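Local coordinates for protein catalase (Corynebacterium glutamicum, PDB 4B7H) that breaks down hydrogen peroxide into water and oxygen at a haem iron, a reaction that nitric oxide inhibits, at residues T146-D151 with P156-S161. Sequence-based numbering, arbitrary orientation.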
ATOM      1  N   THR A 146     -35.077  -7.144  -1.185  1.00  9.88           N
ATOM      2  CA  THR A 146     -34.727  -7.233  -2.599  1.00  9.64           C
ATOM      3  C   THR A 146     -33.583  -6.258  -2.920  1.00  9.78           C
ATOM      4  O   THR A 146     -32.974  -5.705  -2.008  1.00 11.16           O
ATOM      5  CB  THR A 146     -35.996  -7.014  -3.482  1.00 10.56           C
ATOM      6  OG1 THR A 146     -35.701  -7.272  -4.856  1.00 10.59           O
ATOM      7  CG2 THR A 146     -36.556  -5.601  -3.315  1.00 11.87           C
ATOM      8  N   PHE A 147     -33.263  -6.067  -4.197  1.00  8.68           N
ATOM      9  CA  PHE A 147     -32.207  -5.125  -4.574  1.00  8.73           C
ATOM     10  C   PHE A 147     -32.400  -4.697  -6.023  1.00  8.68           C
ATOM     11  O   PHE A 147     -33.297  -5.200  -6.704  1.00  9.63           O
ATOM     12  CB  PHE A 147     -30.827  -5.747  -4.366  1.00 10.01           C
ATOM     13  CG  PHE A 147     -29.706  -4.740  -4.213  1.00 10.07           C
ATOM     14  CD1 PHE A 147     -29.663  -3.895  -3.115  1.00 11.68           C
ATOM     15  CD2 PHE A 147     -28.674  -4.680  -5.143  1.00 11.12           C
ATOM     16  CE1 PHE A 147     -28.620  -2.974  -2.952  1.00 12.51           C
ATOM     17  CE2 PHE A 147     -27.629  -3.766  -4.991  1.00 12.57           C
ATOM     18  CZ  PHE A 147     -27.600  -2.921  -3.888  1.00 13.61           C
ATOM     19  N   PHE A 148     -31.537  -3.792  -6.484  1.00  9.84           N
ATOM     20  CA  PHE A 148     -31.724  -3.082  -7.745  1.00  9.80           C
ATOM     21  C   PHE A 148     -31.399  -3.889  -8.999  1.00  9.50           C
ATOM     22  O   PHE A 148     -31.791  -3.487 -10.099  1.00  9.97           O
ATOM     23  CB  PHE A 148     -30.827  -1.840  -7.790  1.00 10.10           C
ATOM     24  CG  PHE A 148     -31.046  -0.862  -6.661  1.00  8.59           C
ATOM     25  CD1 PHE A 148     -31.959   0.181  -6.793  1.00  9.59           C
ATOM     26  CD2 PHE A 148     -30.292  -0.950  -5.492  1.00  8.77           C
ATOM     27  CE1 PHE A 148     -32.138   1.107  -5.762  1.00  9.47           C
ATOM     28  CE2 PHE A 148     -30.467  -0.024  -4.457  1.00  9.05           C
ATOM     29  CZ  PHE A 148     -31.386   1.002  -4.600  1.00  9.69           C
ATOM     30  N   LEU A 149     -30.643  -4.979  -8.853  1.00  9.19           N
ATOM     31  CA  LEU A 149     -30.063  -5.657 -10.017  1.00  9.28           C
ATOM     32  C   LEU A 149     -30.063  -7.158  -9.835  1.00  8.87           C
ATOM     33  O   LEU A 149     -30.189  -7.644  -8.707  1.00  9.52           O
ATOM     34  CB  LEU A 149     -28.619  -5.205 -10.246  1.00  8.77           C
ATOM     35  CG  LEU A 149     -28.334  -3.718 -10.446  1.00 10.09           C
ATOM     36  CD1 LEU A 149     -26.841  -3.465 -10.299  1.00 10.76           C
ATOM     37  CD2 LEU A 149     -28.854  -3.231 -11.804  1.00 10.87           C
ATOM     38  N   ARG A 150     -29.919  -7.892 -10.940  1.00  8.27           N
ATOM     39  CA  ARG A 150     -29.835  -9.352 -10.886  1.00  8.24           C
ATOM     40  C   ARG A 150     -28.545  -9.897 -11.496  1.00  8.98           C
ATOM     41  O   ARG A 150     -28.404 -11.110 -11.706  1.00 10.16           O
ATOM     42  CB  ARG A 150     -31.070 -10.008 -11.533  1.00  9.51           C
ATOM     43  CG  ARG A 150     -31.252  -9.721 -13.023  1.00  9.74           C
ATOM     44  CD  ARG A 150     -32.543 -10.352 -13.561  1.00  9.63           C
ATOM     45  NE  ARG A 150     -33.736  -9.719 -12.994  1.00  9.63           N
ATOM     46  CZ  ARG A 150     -34.527  -8.849 -13.624  1.00  9.85           C
ATOM     47  NH1 ARG A 150     -34.281  -8.483 -14.882  1.00 10.45           N
ATOM     48  NH2 ARG A 150     -35.582  -8.351 -12.989  1.00 10.20           N
ATOM     49  N   ASP A 151     -27.586  -9.019 -11.759  1.00  9.10           N
ATOM     50  CA  ASP A 151     -26.309  -9.486 -12.276  1.00  9.32           C
ATOM     51  C   ASP A 151     -25.196  -8.579 -11.780  1.00  8.38           C
ATOM     52  O   ASP A 151     -25.268  -7.355 -11.922  1.00  9.02           O
ATOM     53  CB  ASP A 151     -26.354  -9.531 -13.807  1.00  9.38           C
ATOM     54  CG  ASP A 151     -25.312 -10.454 -14.400  1.00 10.87           C
ATOM     55  OD1 ASP A 151     -24.137 -10.332 -14.000  1.00 11.51           O
ATOM     56  OD2 ASP A 151     -25.663 -11.293 -15.270  1.00 10.53           O
ATOM     57  N   PRO A 156     -21.087  -2.157 -10.467  1.00  7.96           N
ATOM     58  CA  PRO A 156     -20.304  -0.909 -10.479  1.00  8.10           C
ATOM     59  C   PRO A 156     -20.999   0.221 -11.243  1.00  7.91           C
ATOM     60  O   PRO A 156     -20.821   1.381 -10.889  1.00  8.18           O
ATOM     61  CB  PRO A 156     -18.992  -1.326 -11.156  1.00  8.88           C
ATOM     62  CG  PRO A 156     -18.858  -2.780 -10.788  1.00  8.80           C
ATOM     63  CD  PRO A 156     -20.276  -3.299 -10.931  1.00  8.96           C
ATOM     64  N   ASP A 157     -21.800  -0.107 -12.254  1.00  8.17           N
ATOM     65  CA  ASP A 157     -22.558   0.919 -12.962  1.00  8.58           C
ATOM     66  C   ASP A 157     -23.563   1.588 -12.036  1.00  7.99           C
ATOM     67  O   ASP A 157     -23.666   2.818 -11.983  1.00  9.00           O
ATOM     68  CB  ASP A 157     -23.276   0.317 -14.170  1.00  9.06           C
ATOM     69  CG  ASP A 157     -22.313  -0.250 -15.176  1.00  8.75           C
ATOM     70  OD1 ASP A 157     -21.460   0.524 -15.672  1.00  9.24           O
ATOM     71  OD2 ASP A 157     -22.405  -1.458 -15.474  1.00  9.47           O
ATOM     72  N   PHE A 158     -24.299   0.777 -11.289  1.00  7.83           N
ATOM     73  CA  PHE A 158     -25.274   1.321 -10.368  1.00  7.64           C
ATOM     74  C   PHE A 158     -24.592   2.189  -9.312  1.00  8.06           C
ATOM     75  O   PHE A 158     -25.013   3.324  -9.052  1.00  8.74           O
ATOM     76  CB  PHE A 158     -26.066   0.205  -9.697  1.00  8.20           C
ATOM     77  CG  PHE A 158     -26.845   0.671  -8.519  1.00  9.27           C
ATOM     78  CD1 PHE A 158     -27.799   1.675  -8.658  1.00 10.49           C
ATOM     79  CD2 PHE A 158     -26.590   0.151  -7.260  1.00 10.09           C
ATOM     80  CE1 PHE A 158     -28.515   2.131  -7.557  1.00 11.45           C
ATOM     81  CE2 PHE A 158     -27.297   0.600  -6.158  1.00 10.32           C
ATOM     82  CZ  PHE A 158     -28.254   1.601  -6.304  1.00 10.53           C
ATOM     83  N   ILE A 159     -23.537   1.670  -8.690  1.00  8.15           N
ATOM     84  CA  ILE A 159     -22.881   2.427  -7.628  1.00  7.99           C
ATOM     85  C   ILE A 159     -22.255   3.724  -8.155  1.00  8.02           C
ATOM     86  O   ILE A 159     -22.405   4.782  -7.535  1.00  7.38           O
ATOM     87  CB  ILE A 159     -21.877   1.565  -6.846  1.00  7.36           C
ATOM     88  CG1 ILE A 159     -22.603   0.399  -6.146  1.00  8.09           C
ATOM     89  CG2 ILE A 159     -21.114   2.413  -5.840  1.00  9.01           C
ATOM     90  CD1 ILE A 159     -23.650   0.810  -5.098  1.00 10.36           C
ATOM     91  N   HIS A 160     -21.452   3.700  -9.372  1.00  7.50           N
ATOM     92  CA  HIS A 160     -21.065   5.015  -9.888  1.00  7.01           C
ATOM     93  C   HIS A 160     -22.304   5.891 -10.106  1.00  7.64           C
ATOM     94  O   HIS A 160     -22.305   7.085  -9.779  1.00  8.47           O
ATOM     95  CB  HIS A 160     -20.338   4.914 -11.227  1.00  7.17           C
ATOM     96  CG  HIS A 160     -19.032   4.176 -11.206  1.00  7.87           C
ATOM     97  ND1 HIS A 160     -18.366   3.716 -12.321  1.00  9.91           N
ATOM     98  CD2 HIS A 160     -18.266   3.823 -10.147  1.00  8.89           C
ATOM     99  CE1 HIS A 160     -17.245   3.128 -11.943  1.00  7.32           C
ATOM    100  NE2 HIS A 160     -17.163   3.175 -10.629  1.00 13.82           N
ATOM    101  N   SER A 161     -23.399   5.430 -10.553  1.00  8.35           N
ATOM    102  CA  SER A 161     -24.516   6.333 -10.843  1.00  7.75           C
ATOM    103  C   SER A 161     -25.077   6.989  -9.586  1.00  7.95           C
ATOM    104  O   SER A 161     -25.668   8.073  -9.653  1.00  8.57           O
ATOM    105  CB  SER A 161     -25.634   5.627 -11.630  1.00  9.22           C
ATOM    106  OG  SER A 161     -26.463   4.840 -10.788  1.00  8.96           O
TER
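Phe147, Phe148 and Leu149 converge on one side chain of the following helix, Phe158, in a wholly apolar contact. Phe147 touches it lightly, its CZ lying 4.2 Å from Phe158 CE2; the Phe147 ring also borders the haem, and the nearest atoms of its side chain and the bound nitric oxide are about 4 Å apart, so through Phe147 the phenylalanine cluster adjoins the haem pocket. Phe148 CE2 is 3.3 Å from Phe158 CZ, which sits over one face of the Phe148 ring, displaced toward the rim. The ring planes are inclined at 33° with centroids 4.2 Å apart. Phe148 also presents CD2 over the centre of the Phe147 ring, 3.6 Å above its plane, tying the three rings together. Leu149 reaches the root of the same side chain, CD1 to Phe158 CB at 3.8 Å. CG of Phe158 stands anti to the backbone N (chi1 166°), which carries the ring out to Phe148. The loop after strand 135-142 of the catalase antiparallel sheet thus packs against helix 155-162 through Phe158, with Trp180 meeting Phe148 and Phe179 touching Phe158, both from helix 173-182, helix 187-194 touching Phe148, and Met344 of helix 343-359 against Phe147 and Leu149.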